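Local coordinates for protein putative enoyl-CoA hydratase/isomerase (Bordetella parapertussis, PDB 3ISA) that is a putative enoyl-CoA hydratase/isomerase of the crotonase superfamily, whose members typically act on acyl-CoA thioesters, though its own reaction and substrate are not established, at residues N29-E34 and F110-D115; G78-R83 and P231-R236; V85-L90 and L140-R145; G130-G135 and R238-Q243. All coordinates share one frame; numbering follows the deposited sequence.

How the interactions relate
From the N terminus, N29-E34 meets F110-D115 in interaction 1, tying the entry to helix 33-48 to the start of helix 112-119 near the chain's centre. Helix 77-95 serves two contacts: G78-R83 reaches helix 233-241 in interaction 2, and the next turns, V85-L90, meet L140-R145 in interaction 3, nested inside the long loop that interaction 2 closes. Interaction 1 crosses both, since helix 77-95 starts within its loop. G130-G135 opens interaction 4, whose partner R238-Q243 continues the terminal helix of interaction 2; interaction 4 crosses interactions 2 and 3 and follows interaction 1 in series. Interactions 2 and 4 tie the terminal helix to helix 77-95 and to the end of strand 130-132.

Interaction 1. Residues N29-E34 and F110-D115; sequences NALSAE and FGAGVD
L31 reaches A112 through a single methyl group: CD1 of L31 lies 3.8 Å from CB of A112, and this apolar touch is the tight part of a small contact. With CG beside the backbone N (chi1 -61°) and chi2 fully extended, the leucine sends CD1 forward, and it also packs on L22 of strand 17-22. The same L31 CD1 comes within 4.5 Å of G113 N, already at the margin of contact. A112 CB also packs on I87 of helix 77-95, roughly at right angles to the leucine. G111, at positive phi, is the N-cap of helix 112-119; in relatives of the crotonase fold the glycine-rich start of this helix supplies an oxyanion-hole N-H, and the same is probable here. The backbone of L31 is fixed by hydrogen bonds with G66 and D68, and its O accepts one from R83 NH2. Beyond L31 the segment turns away and becomes loose: S32 is partly exposed and uses OG to cap L35 N, starting helix 33-48, whose first residues A33 and E34 are exposed.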
loop_
_atom_site.group_PDB
_atom_site.type_symbol
_atom_site.label_atom_id
_atom_site.label_comp_id
_atom_site.label_asym_id
_atom_site.label_seq_id
_atom_site.Cartn_x
_atom_site.Cartn_y
_atom_site.Cartn_z
ATOM N N ASN D 29 -20.168 15.358 -30.502
ATOM C CA ASN D 29 -18.886 14.690 -30.293
ATOM C C ASN D 29 -18.981 13.494 -29.346
ATOM O O ASN D 29 -18.060 13.233 -28.561
ATOM C CB ASN D 29 -17.812 15.701 -29.858
ATOM C CG ASN D 29 -17.427 16.683 -30.985
ATOM O OD1 ASN D 29 -17.462 16.333 -32.167
ATOM N ND2 ASN D 29 -17.052 17.896 -30.614
ATOM N N ALA D 30 -20.101 12.778 -29.436
ATOM C CA ALA D 30 -20.352 11.631 -28.579
ATOM C C ALA D 30 -19.399 10.499 -28.956
ATOM O O ALA D 30 -18.980 10.375 -30.102
ATOM C CB ALA D 30 -21.801 11.166 -28.676
ATOM N N LEU D 31 -19.041 9.709 -27.952
ATOM C CA LEU D 31 -18.020 8.701 -28.083
ATOM C C LEU D 31 -18.621 7.400 -28.562
ATOM O O LEU D 31 -19.111 6.600 -27.767
ATOM C CB LEU D 31 -17.294 8.520 -26.742
ATOM C CG LEU D 31 -16.576 9.777 -26.221
ATOM C CD1 LEU D 31 -15.937 9.447 -24.866
ATOM C CD2 LEU D 31 -15.531 10.323 -27.235
ATOM N N SER D 32 -18.597 7.211 -29.882
ATOM C CA SER D 32 -18.876 5.922 -30.490
ATOM C C SER D 32 -17.702 4.968 -30.241
ATOM O O SER D 32 -16.597 5.412 -29.912
ATOM C CB SER D 32 -19.057 6.101 -32.001
ATOM O OG SER D 32 -17.883 6.631 -32.596
ATOM N N ALA D 33 -17.925 3.668 -30.436
ATOM C CA ALA D 33 -16.831 2.712 -30.345
ATOM C C ALA D 33 -15.695 3.129 -31.291
ATOM O O ALA D 33 -14.541 3.176 -30.878
ATOM C CB ALA D 33 -17.316 1.276 -30.634
ATOM N N GLU D 34 -16.048 3.515 -32.525
ATOM C CA GLU D 34 -15.079 3.956 -33.531
ATOM C C GLU D 34 -14.226 5.163 -33.082
ATOM O O GLU D 34 -13.001 5.165 -33.261
ATOM C CB GLU D 34 -15.792 4.243 -34.869
ATOM C CG GLU D 34 -14.844 4.324 -36.057
ATOM C CD GLU D 34 -15.408 5.064 -37.276
ATOM O OE1 GLU D 34 -16.483 5.705 -37.186
ATOM O OE2 GLU D 34 -14.744 5.020 -38.338
ATOM N N PHE D 110 -20.717 16.189 -21.211
ATOM C CA PHE D 110 -21.375 15.155 -20.418
ATOM C C PHE D 110 -20.516 13.913 -20.248
ATOM O O PHE D 110 -19.808 13.513 -21.182
ATOM C CB PHE D 110 -22.695 14.720 -21.071
ATOM C CG PHE D 110 -23.720 15.813 -21.167
ATOM C CD1 PHE D 110 -24.574 16.068 -20.099
ATOM C CD2 PHE D 110 -23.843 16.571 -22.331
ATOM C CE1 PHE D 110 -25.526 17.075 -20.173
ATOM C CE2 PHE D 110 -24.798 17.587 -22.419
ATOM C CZ PHE D 110 -25.643 17.833 -21.331
ATOM N N GLY D 111 -20.622 13.299 -19.068
ATOM C CA GLY D 111 -20.117 11.941 -18.827
ATOM C C GLY D 111 -18.652 11.718 -19.177
ATOM O O GLY D 111 -17.791 12.486 -18.762
ATOM N N ALA D 112 -18.380 10.685 -19.976
ATOM C CA ALA D 112 -17.028 10.359 -20.410
ATOM C C ALA D 112 -16.324 11.525 -21.139
ATOM O O ALA D 112 -15.098 11.611 -21.133
ATOM C CB ALA D 112 -17.043 9.097 -21.266
ATOM N N GLY D 113 -17.115 12.411 -21.748
ATOM C CA GLY D 113 -16.607 13.680 -22.292
ATOM C C GLY D 113 -15.944 14.547 -21.239
ATOM O O GLY D 113 -14.828 15.052 -21.433
ATOM N N VAL D 114 -16.628 14.728 -20.115
ATOM C CA VAL D 114 -16.059 15.442 -18.980
ATOM C C VAL D 114 -14.865 14.673 -18.409
ATOM O O VAL D 114 -13.878 15.280 -18.027
ATOM C CB VAL D 114 -17.144 15.738 -17.885
ATOM C CG1 VAL D 114 -16.556 16.543 -16.698
ATOM C CG2 VAL D 114 -18.348 16.479 -18.516
ATOM N N ASP D 115 -14.932 13.341 -18.383
ATOM C CA ASP D 115 -13.802 12.563 -17.854
ATOM C C ASP D 115 -12.527 12.682 -18.729
ATOM O O ASP D 115 -11.392 12.720 -18.216
ATOM C CB ASP D 115 -14.208 11.098 -17.713
ATOM C CG ASP D 115 -15.341 10.897 -16.710
ATOM O OD1 ASP D 115 -15.268 11.451 -15.584
ATOM O OD2 ASP D 115 -16.309 10.196 -17.058
#

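Interaction 2. Residues G78-R83 and P231-R236; sequences GDLLLR and PGFKAR
K234 NZ is gripped by two backbone carbonyls, E73 O and Q75 O, in the loop that leads into helix 77-95, and on its way there the lysine chain passes the L80 side chain at about a right angle. This joins the C-terminal helix 233-241 to helix 77-95 within the crotonase fold, the centre of the contact about 20 Å from the centre of the chain. The lysine touches with K234 CG against L80 CD1 at 3.7 Å; a bend at chi3 (139°) then carries the ammonium end on to its carbonyls. L80 meets its other partner with a different atom: its CB abuts the edge of the F233 ring near the ring plane, 3.7 Å from F233 CE2. F233 CG stands anti to the backbone N, which directs the ring at L80, and the ring also packs on A228 and F138. L80 itself continues onto F67 and Q75. The start of helix 233-241 is held from the other helix too, since K234 N donates to the E77 carboxylate. Other sides of helix 77-95 meet the second subunit: D79 OD1 is hydrogen-bonded to S76 OG of that neighbouring chain, and L81 packs on its L82. The turn before helix 233-241 is pinned by R236, whose guanidinium has F233 CA 3.2 Å above one face. R236 NH1 donates to P231 O at 3.0 Å, along an N-H path bent to 134° and from above the carbonyl plane.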
loop_
_atom_site.group_PDB
_atom_site.type_symbol
_atom_site.label_atom_id
_atom_site.label_comp_id
_atom_site.label_asym_id
_atom_site.label_seq_id
_atom_site.Cartn_x
_atom_site.Cartn_y
_atom_site.Cartn_z
ATOM N N GLY D 78 -22.978 -6.933 -23.113
ATOM C CA GLY D 78 -21.544 -7.151 -23.331
ATOM C C GLY D 78 -20.911 -6.061 -24.187
ATOM O O GLY D 78 -19.844 -5.524 -23.848
ATOM N N ASP D 79 -21.566 -5.748 -25.300
ATOM C CA ASP D 79 -21.134 -4.684 -26.205
ATOM C C ASP D 79 -20.938 -3.377 -25.446
ATOM O O ASP D 79 -19.947 -2.688 -25.664
ATOM C CB ASP D 79 -22.189 -4.434 -27.285
ATOM C CG ASP D 79 -22.307 -5.561 -28.292
ATOM O OD1 ASP D 79 -21.346 -6.348 -28.479
ATOM O OD2 ASP D 79 -23.397 -5.636 -28.907
ATOM N N LEU D 80 -21.901 -3.042 -24.579
ATOM C CA LEU D 80 -21.880 -1.780 -23.831
ATOM C C LEU D 80 -20.759 -1.775 -22.789
ATOM O O LEU D 80 -20.067 -0.760 -22.615
ATOM C CB LEU D 80 -23.234 -1.527 -23.162
ATOM C CG LEU D 80 -24.407 -1.398 -24.143
ATOM C CD1 LEU D 80 -25.712 -1.303 -23.357
ATOM C CD2 LEU D 80 -24.235 -0.220 -25.109
ATOM N N LEU D 81 -20.588 -2.908 -22.113
ATOM C CA LEU D 81 -19.480 -3.092 -21.163
ATOM C C LEU D 81 -18.121 -2.887 -21.834
ATOM O O LEU D 81 -17.292 -2.145 -21.319
ATOM C CB LEU D 81 -19.527 -4.470 -20.485
ATOM C CG LEU D 81 -18.287 -4.776 -19.616
ATOM C CD1 LEU D 81 -18.155 -3.822 -18.402
ATOM C CD2 LEU D 81 -18.198 -6.242 -19.170
ATOM N N LEU D 82 -17.907 -3.538 -22.978
ATOM C CA LEU D 82 -16.662 -3.391 -23.730
ATOM C C LEU D 82 -16.387 -1.919 -24.073
ATOM O O LEU D 82 -15.278 -1.425 -23.865
ATOM C CB LEU D 82 -16.641 -4.276 -24.978
ATOM C CG LEU D 82 -15.376 -4.159 -25.849
ATOM C CD1 LEU D 82 -14.115 -4.398 -25.023
ATOM C CD2 LEU D 82 -15.417 -5.149 -27.020
ATOM N N ARG D 83 -17.408 -1.223 -24.558
ATOM C CA ARG D 83 -17.243 0.177 -24.910
ATOM C C ARG D 83 -16.864 1.062 -23.693
ATOM O O ARG D 83 -16.022 1.958 -23.800
ATOM C CB ARG D 83 -18.481 0.707 -25.649
ATOM C CG ARG D 83 -18.630 0.166 -27.081
ATOM C CD ARG D 83 -19.962 0.606 -27.690
ATOM N NE ARG D 83 -20.072 2.070 -27.715
ATOM C CZ ARG D 83 -21.205 2.737 -27.904
ATOM N NH1 ARG D 83 -22.342 2.072 -28.071
ATOM N NH2 ARG D 83 -21.203 4.070 -27.904
ATOM N N PRO D 231 -25.920 -7.114 -13.741
ATOM C CA PRO D 231 -27.125 -7.404 -14.534
ATOM C C PRO D 231 -28.131 -6.246 -14.523
ATOM O O PRO D 231 -28.299 -5.588 -13.499
ATOM C CB PRO D 231 -27.694 -8.639 -13.836
ATOM C CG PRO D 231 -26.443 -9.384 -13.426
ATOM C CD PRO D 231 -25.567 -8.264 -12.878
ATOM N N GLY D 232 -28.743 -5.988 -15.675
ATOM C CA GLY D 232 -29.732 -4.914 -15.809
ATOM C C GLY D 232 -29.171 -3.550 -16.187
ATOM O O GLY D 232 -29.882 -2.549 -16.071
ATOM N N PHE D 233 -27.919 -3.518 -16.656
ATOM C CA PHE D 233 -27.215 -2.282 -17.095
ATOM C C PHE D 233 -28.020 -1.496 -18.119
ATOM O O PHE D 233 -28.276 -0.293 -17.947
ATOM C CB PHE D 233 -25.808 -2.640 -17.650
ATOM C CG PHE D 233 -24.941 -1.443 -18.039
ATOM C CD1 PHE D 233 -24.803 -0.342 -17.199
ATOM C CD2 PHE D 233 -24.218 -1.460 -19.232
ATOM C CE1 PHE D 233 -23.971 0.756 -17.555
ATOM C CE2 PHE D 233 -23.391 -0.377 -19.602
ATOM C CZ PHE D 233 -23.271 0.730 -18.758
ATOM N N LYS D 234 -28.443 -2.205 -19.156
ATOM C CA LYS D 234 -29.216 -1.645 -20.253
ATOM C C LYS D 234 -30.539 -1.038 -19.791
ATOM O O LYS D 234 -30.918 0.058 -20.243
ATOM C CB LYS D 234 -29.473 -2.735 -21.283
ATOM C CG LYS D 234 -29.238 -2.306 -22.688
ATOM C CD LYS D 234 -29.306 -3.485 -23.620
ATOM C CE LYS D 234 -30.040 -3.087 -24.869
ATOM N NZ LYS D 234 -30.013 -4.163 -25.888
ATOM N N ALA D 235 -31.225 -1.746 -18.891
ATOM C CA ALA D 235 -32.477 -1.258 -18.307
ATOM C C ALA D 235 -32.263 0.003 -17.470
ATOM O O ALA D 235 -33.088 0.924 -17.521
ATOM C CB ALA D 235 -33.166 -2.355 -17.482
ATOM N N ARG D 236 -31.144 0.062 -16.732
ATOM C CA ARG D 236 -30.785 1.243 -15.931
ATOM C C ARG D 236 -30.553 2.457 -16.836
ATOM O O ARG D 236 -31.000 3.584 -16.533
ATOM C CB ARG D 236 -29.526 0.979 -15.077
ATOM C CG ARG D 236 -29.726 0.012 -13.899
ATOM C CD ARG D 236 -28.518 -0.009 -12.953
ATOM N NE ARG D 236 -27.253 -0.449 -13.573
ATOM C CZ ARG D 236 -26.851 -1.722 -13.684
ATOM N NH1 ARG D 236 -27.620 -2.722 -13.261
ATOM N NH2 ARG D 236 -25.675 -2.008 -14.246
#

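Interaction 3. Residues V85-L90 and L140-R145; sequences VRIEML and LVLGTR
E88 and L142 both hold CG anti to the backbone N (chi1 -180° and 176°), and they slide past each other in opposite directions. E88 then bends at chi2 (60°), which curls its carboxylate beside the leucine: E88 OE1 is 3.4 Å from L142 CD1, and the same methyl is 4.2 Å from E88 CB. The second leucine branch faces another residue of the helix, with L142 CD2 4.3 Å from I87 CG2, a looser touch, and it also packs on A112 and D115. L142 thus touches both helix 77-95 and helix 112-119 of the crotonase fold, just before helix 144-151 begins. Water 1 joins the backbone to the acid: it accepts from G143 N at 2.7 Å and gives a weak hydrogen bond to E88 OE2 at 2.9 Å. That N-H belongs to the N-cap residue of helix 144-151, a glycine at positive phi. E88 OE2 is further held by Q92 NE2 and by a salt bridge to R146. Outward, V85 and M89 pack on A229 and Q230 of the second subunit, whereas V141 and T144 pack on T207 and L208 of the third.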
loop_
_atom_site.group_PDB
_atom_site.type_symbol
_atom_site.label_atom_id
_atom_site.label_comp_id
_atom_site.label_asym_id
_atom_site.label_seq_id
_atom_site.Cartn_x
_atom_site.Cartn_y
_atom_site.Cartn_z
ATOM N N VAL D 85 -15.308 -0.113 -20.904
ATOM C CA VAL D 85 -13.955 -0.538 -20.565
ATOM C C VAL D 85 -12.912 0.130 -21.447
ATOM O O VAL D 85 -11.919 0.648 -20.935
ATOM C CB VAL D 85 -13.836 -2.101 -20.579
ATOM C CG1 VAL D 85 -12.376 -2.529 -20.541
ATOM C CG2 VAL D 85 -14.614 -2.668 -19.376
ATOM N N ARG D 86 -13.173 0.172 -22.759
ATOM C CA ARG D 86 -12.265 0.833 -23.689
ATOM C C ARG D 86 -12.168 2.346 -23.413
ATOM O O ARG D 86 -11.090 2.920 -23.509
ATOM C CB ARG D 86 -12.628 0.503 -25.149
ATOM C CG ARG D 86 -12.497 -1.011 -25.531
ATOM C CD ARG D 86 -11.065 -1.542 -25.408
ATOM N NE ARG D 86 -10.237 -1.085 -26.532
ATOM C CZ ARG D 86 -8.907 -1.166 -26.576
ATOM N NH1 ARG D 86 -8.240 -1.673 -25.543
ATOM N NH2 ARG D 86 -8.243 -0.744 -27.651
ATOM N N ILE D 87 -13.290 2.979 -23.069
ATOM C CA ILE D 87 -13.272 4.377 -22.613
ATOM C C ILE D 87 -12.350 4.532 -21.392
ATOM O O ILE D 87 -11.461 5.379 -21.396
ATOM C CB ILE D 87 -14.709 4.929 -22.351
ATOM C CG1 ILE D 87 -15.429 5.163 -23.690
ATOM C CG2 ILE D 87 -14.659 6.246 -21.568
ATOM C CD1 ILE D 87 -16.947 5.378 -23.575
ATOM N N GLU D 88 -12.522 3.698 -20.367
ATOM C CA GLU D 88 -11.644 3.810 -19.181
ATOM C C GLU D 88 -10.172 3.539 -19.520
ATOM O O GLU D 88 -9.289 4.199 -18.982
ATOM C CB GLU D 88 -12.126 2.913 -18.031
ATOM C CG GLU D 88 -11.272 2.953 -16.720
ATOM C CD GLU D 88 -11.170 4.350 -16.055
ATOM O OE1 GLU D 88 -11.832 5.316 -16.491
ATOM O OE2 GLU D 88 -10.404 4.483 -15.078
ATOM N N MET D 89 -9.914 2.590 -20.427
ATOM C CA MET D 89 -8.554 2.322 -20.858
ATOM C C MET D 89 -7.953 3.576 -21.550
ATOM O O MET D 89 -6.812 3.963 -21.277
ATOM C CB MET D 89 -8.477 1.044 -21.706
ATOM C CG MET D 89 -8.700 -0.266 -20.873
ATOM S SD MET D 89 -8.780 -1.813 -21.844
ATOM C CE MET D 89 -7.051 -2.057 -22.162
ATOM N N LEU D 90 -8.758 4.232 -22.380
ATOM C CA LEU D 90 -8.375 5.489 -23.006
ATOM C C LEU D 90 -8.075 6.579 -21.966
ATOM O O LEU D 90 -7.026 7.241 -22.046
ATOM C CB LEU D 90 -9.464 5.975 -23.970
ATOM C CG LEU D 90 -9.245 7.396 -24.525
ATOM C CD1 LEU D 90 -7.953 7.527 -25.380
ATOM C CD2 LEU D 90 -10.488 7.904 -25.273
ATOM N N LEU D 140 -23.302 3.738 -13.149
ATOM C CA LEU D 140 -21.959 3.776 -13.747
ATOM C C LEU D 140 -20.914 4.454 -12.844
ATOM O O LEU D 140 -21.131 5.574 -12.377
ATOM C CB LEU D 140 -22.000 4.489 -15.102
ATOM C CG LEU D 140 -20.677 4.453 -15.873
ATOM C CD1 LEU D 140 -20.415 3.049 -16.411
ATOM C CD2 LEU D 140 -20.686 5.492 -16.983
ATOM N N VAL D 141 -19.782 3.782 -12.610
ATOM C CA VAL D 141 -18.718 4.362 -11.797
ATOM C C VAL D 141 -17.506 4.635 -12.687
ATOM O O VAL D 141 -16.634 3.765 -12.850
ATOM C CB VAL D 141 -18.359 3.471 -10.563
ATOM C CG1 VAL D 141 -17.253 4.130 -9.709
ATOM C CG2 VAL D 141 -19.605 3.170 -9.695
ATOM N N LEU D 142 -17.469 5.835 -13.272
ATOM C CA LEU D 142 -16.464 6.194 -14.287
ATOM C C LEU D 142 -15.809 7.537 -13.957
ATOM O O LEU D 142 -16.506 8.557 -13.812
ATOM C CB LEU D 142 -17.117 6.279 -15.684
ATOM C CG LEU D 142 -16.212 6.732 -16.840
ATOM C CD1 LEU D 142 -15.170 5.646 -17.110
ATOM C CD2 LEU D 142 -17.026 7.054 -18.106
ATOM N N GLY D 143 -14.480 7.539 -13.860
ATOM C CA GLY D 143 -13.718 8.780 -13.627
ATOM C C GLY D 143 -13.793 9.298 -12.203
ATOM O O GLY D 143 -13.281 10.388 -11.896
ATOM N N THR D 144 -14.403 8.509 -11.322
ATOM C CA THR D 144 -14.792 8.978 -9.991
ATOM C C THR D 144 -13.604 9.433 -9.140
ATOM O O THR D 144 -13.585 10.569 -8.638
ATOM C CB THR D 144 -15.663 7.902 -9.256
ATOM O OG1 THR D 144 -16.743 7.471 -10.111
ATOM C CG2 THR D 144 -16.201 8.472 -7.935
ATOM N N ARG D 145 -12.604 8.564 -8.991
ATOM C CA ARG D 145 -11.437 8.880 -8.170
ATOM C C ARG D 145 -10.572 9.972 -8.777
ATOM O O ARG D 145 -10.016 10.793 -8.039
ATOM C CB ARG D 145 -10.580 7.637 -7.947
ATOM C CG ARG D 145 -11.244 6.597 -7.046
ATOM C CD ARG D 145 -10.199 5.606 -6.570
ATOM N NE ARG D 145 -10.789 4.504 -5.802
ATOM C CZ ARG D 145 -11.340 3.417 -6.328
ATOM N NH1 ARG D 145 -11.421 3.267 -7.663
ATOM N NH2 ARG D 145 -11.829 2.485 -5.510
HETATM O O HOH W 1 -12.525 5.675 -13.416
#

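Interaction 4. Residues G130-G135 and R238-Q243; sequences GFRMPG and RDYLAQ
P134 packs its ring against the phenol end of Y240, with P134 CG 3.3 Å from Y240 OH and P134 CB 4.0 Å from Y240 CZ. The Y240 ring swings out from helix 233-241 toward the proline at chi1 162°, opposite the backbone N, and also meets the ring of F138. Among the flat groups, P134 CB lies 3.7 Å above the centre of the R132 guanidinium, so the proline touches both the arginine and the tyrosine. R132 NH1 approaches the ring edge of Y240, near its plane, 3.6 Å from Y240 OH; the two planes are turned 44° apart. The arginine belongs to strand 130-132, the middle strand of the smaller sheet of this crotonase-like fold, reached here by Y240 of the C-terminal helix. Polar links run largely through solvent: water 2 accepts from R132 NH1 at 2.8 Å and is hydrogen-bonded to Y240 OH at 2.9 Å. The arginine chain is extended from CG to NE, and R132 NE donates to A163 O. Y240 OH also bonds a glycerol, probably from the crystallisation liquor, at this partly exposed edge of the subunit.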
loop_
_atom_site.group_PDB
_atom_site.type_symbol
_atom_site.label_atom_id
_atom_site.label_comp_id
_atom_site.label_asym_id
_atom_site.label_seq_id
_atom_site.Cartn_x
_atom_site.Cartn_y
_atom_site.Cartn_z
ATOM N N GLY D 130 -20.342 24.200 -19.805
ATOM C CA GLY D 130 -21.040 23.487 -18.741
ATOM C C GLY D 130 -20.624 22.026 -18.725
ATOM O O GLY D 130 -20.189 21.477 -19.753
ATOM N N PHE D 131 -20.735 21.401 -17.556
ATOM C CA PHE D 131 -20.248 20.045 -17.358
ATOM C C PHE D 131 -21.248 19.289 -16.504
ATOM O O PHE D 131 -21.782 19.838 -15.538
ATOM C CB PHE D 131 -18.892 20.030 -16.612
ATOM C CG PHE D 131 -17.817 20.901 -17.222
ATOM C CD1 PHE D 131 -16.945 20.390 -18.195
ATOM C CD2 PHE D 131 -17.649 22.230 -16.800
ATOM C CE1 PHE D 131 -15.929 21.197 -18.743
ATOM C CE2 PHE D 131 -16.655 23.040 -17.347
ATOM C CZ PHE D 131 -15.791 22.529 -18.326
ATOM N N ARG D 132 -21.472 18.023 -16.830
ATOM C CA ARG D 132 -22.246 17.126 -15.972
ATOM C C ARG D 132 -21.752 15.686 -16.116
ATOM O O ARG D 132 -21.531 15.219 -17.232
ATOM C CB ARG D 132 -23.733 17.208 -16.345
ATOM C CG ARG D 132 -24.663 16.565 -15.318
ATOM C CD ARG D 132 -26.144 16.560 -15.750
ATOM N NE ARG D 132 -26.983 15.982 -14.702
ATOM C CZ ARG D 132 -28.082 15.251 -14.895
ATOM N NH1 ARG D 132 -28.516 14.960 -16.117
ATOM N NH2 ARG D 132 -28.750 14.786 -13.844
ATOM N N MET D 133 -21.572 14.979 -14.998
ATOM C CA MET D 133 -21.264 13.544 -15.024
ATOM C C MET D 133 -22.407 12.820 -14.310
ATOM O O MET D 133 -22.371 12.678 -13.081
ATOM C CB MET D 133 -19.917 13.238 -14.333
ATOM C CG MET D 133 -18.617 13.677 -15.096
ATOM S SD MET D 133 -17.139 13.829 -14.048
ATOM C CE MET D 133 -17.489 15.408 -13.279
ATOM N N PRO D 134 -23.449 12.408 -15.063
ATOM C CA PRO D 134 -24.685 11.840 -14.503
ATOM C C PRO D 134 -24.746 10.313 -14.398
ATOM O O PRO D 134 -25.776 9.785 -13.990
ATOM C CB PRO D 134 -25.749 12.317 -15.494
ATOM C CG PRO D 134 -25.023 12.346 -16.810
ATOM C CD PRO D 134 -23.537 12.525 -16.531
ATOM N N GLY D 135 -23.656 9.620 -14.739
ATOM C CA GLY D 135 -23.662 8.159 -14.895
ATOM C C GLY D 135 -24.029 7.331 -13.676
ATOM O O GLY D 135 -24.570 6.216 -13.814
ATOM N N ARG D 238 -31.881 2.817 -19.907
ATOM C CA ARG D 238 -33.229 3.112 -20.414
ATOM C C ARG D 238 -34.021 3.993 -19.450
ATOM O O ARG D 238 -34.565 5.026 -19.857
ATOM C CB ARG D 238 -33.972 1.806 -20.715
ATOM C CG ARG D 238 -35.274 1.956 -21.525
ATOM C CD ARG D 238 -35.907 0.592 -21.777
ATOM N NE ARG D 238 -35.009 -0.288 -22.524
ATOM C CZ ARG D 238 -34.528 -1.447 -22.074
ATOM N NH1 ARG D 238 -34.869 -1.903 -20.872
ATOM N NH2 ARG D 238 -33.714 -2.161 -22.841
ATOM N N ASP D 239 -34.033 3.608 -18.170
ATOM C CA ASP D 239 -34.710 4.363 -17.114
ATOM C C ASP D 239 -34.184 5.785 -16.982
ATOM O O ASP D 239 -34.970 6.724 -16.828
ATOM C CB ASP D 239 -34.578 3.658 -15.761
ATOM C CG ASP D 239 -35.408 2.383 -15.672
ATOM O OD1 ASP D 239 -36.256 2.144 -16.560
ATOM O OD2 ASP D 239 -35.211 1.613 -14.704
ATOM N N TYR D 240 -32.858 5.930 -17.044
ATOM C CA TYR D 240 -32.212 7.235 -16.941
ATOM C C TYR D 240 -32.534 8.127 -18.156
ATOM O O TYR D 240 -32.822 9.319 -17.995
ATOM C CB TYR D 240 -30.685 7.094 -16.753
ATOM C CG TYR D 240 -29.953 8.378 -17.069
ATOM C CD1 TYR D 240 -30.019 9.478 -16.202
ATOM C CD2 TYR D 240 -29.230 8.513 -18.257
ATOM C CE1 TYR D 240 -29.376 10.678 -16.516
ATOM C CE2 TYR D 240 -28.581 9.697 -18.572
ATOM C CZ TYR D 240 -28.659 10.773 -17.703
ATOM O OH TYR D 240 -28.010 11.939 -18.035
ATOM N N LEU D 241 -32.483 7.545 -19.355
ATOM C CA LEU D 241 -32.706 8.302 -20.593
ATOM C C LEU D 241 -34.157 8.769 -20.749
ATOM O O LEU D 241 -34.433 9.714 -21.499
ATOM C CB LEU D 241 -32.261 7.503 -21.824
ATOM C CG LEU D 241 -30.754 7.282 -22.024
ATOM C CD1 LEU D 241 -30.532 6.386 -23.223
ATOM C CD2 LEU D 241 -30.001 8.598 -22.200
ATOM N N ALA D 242 -35.063 8.107 -20.028
ATOM C CA ALA D 242 -36.483 8.457 -20.005
ATOM C C ALA D 242 -36.810 9.582 -19.017
ATOM O O ALA D 242 -37.873 10.198 -19.112
ATOM C CB ALA D 242 -37.322 7.223 -19.708
ATOM N N GLN D 243 -35.893 9.862 -18.101
ATOM C CA GLN D 243 -35.924 10.973 -17.145
ATOM C C GLN D 243 -35.771 12.399 -17.699
ATOM O O GLN D 243 -34.960 12.649 -18.582
ATOM C CB GLN D 243 -34.768 10.829 -16.189
ATOM C CG GLN D 243 -34.902 9.819 -15.107
ATOM C CD GLN D 243 -36.277 9.308 -14.960
ATOM O OE1 GLN D 243 -37.066 9.889 -14.231
ATOM N NE2 GLN D 243 -36.602 8.217 -15.658
HETATM O O HOH W 2 -27.324 14.671 -18.612
#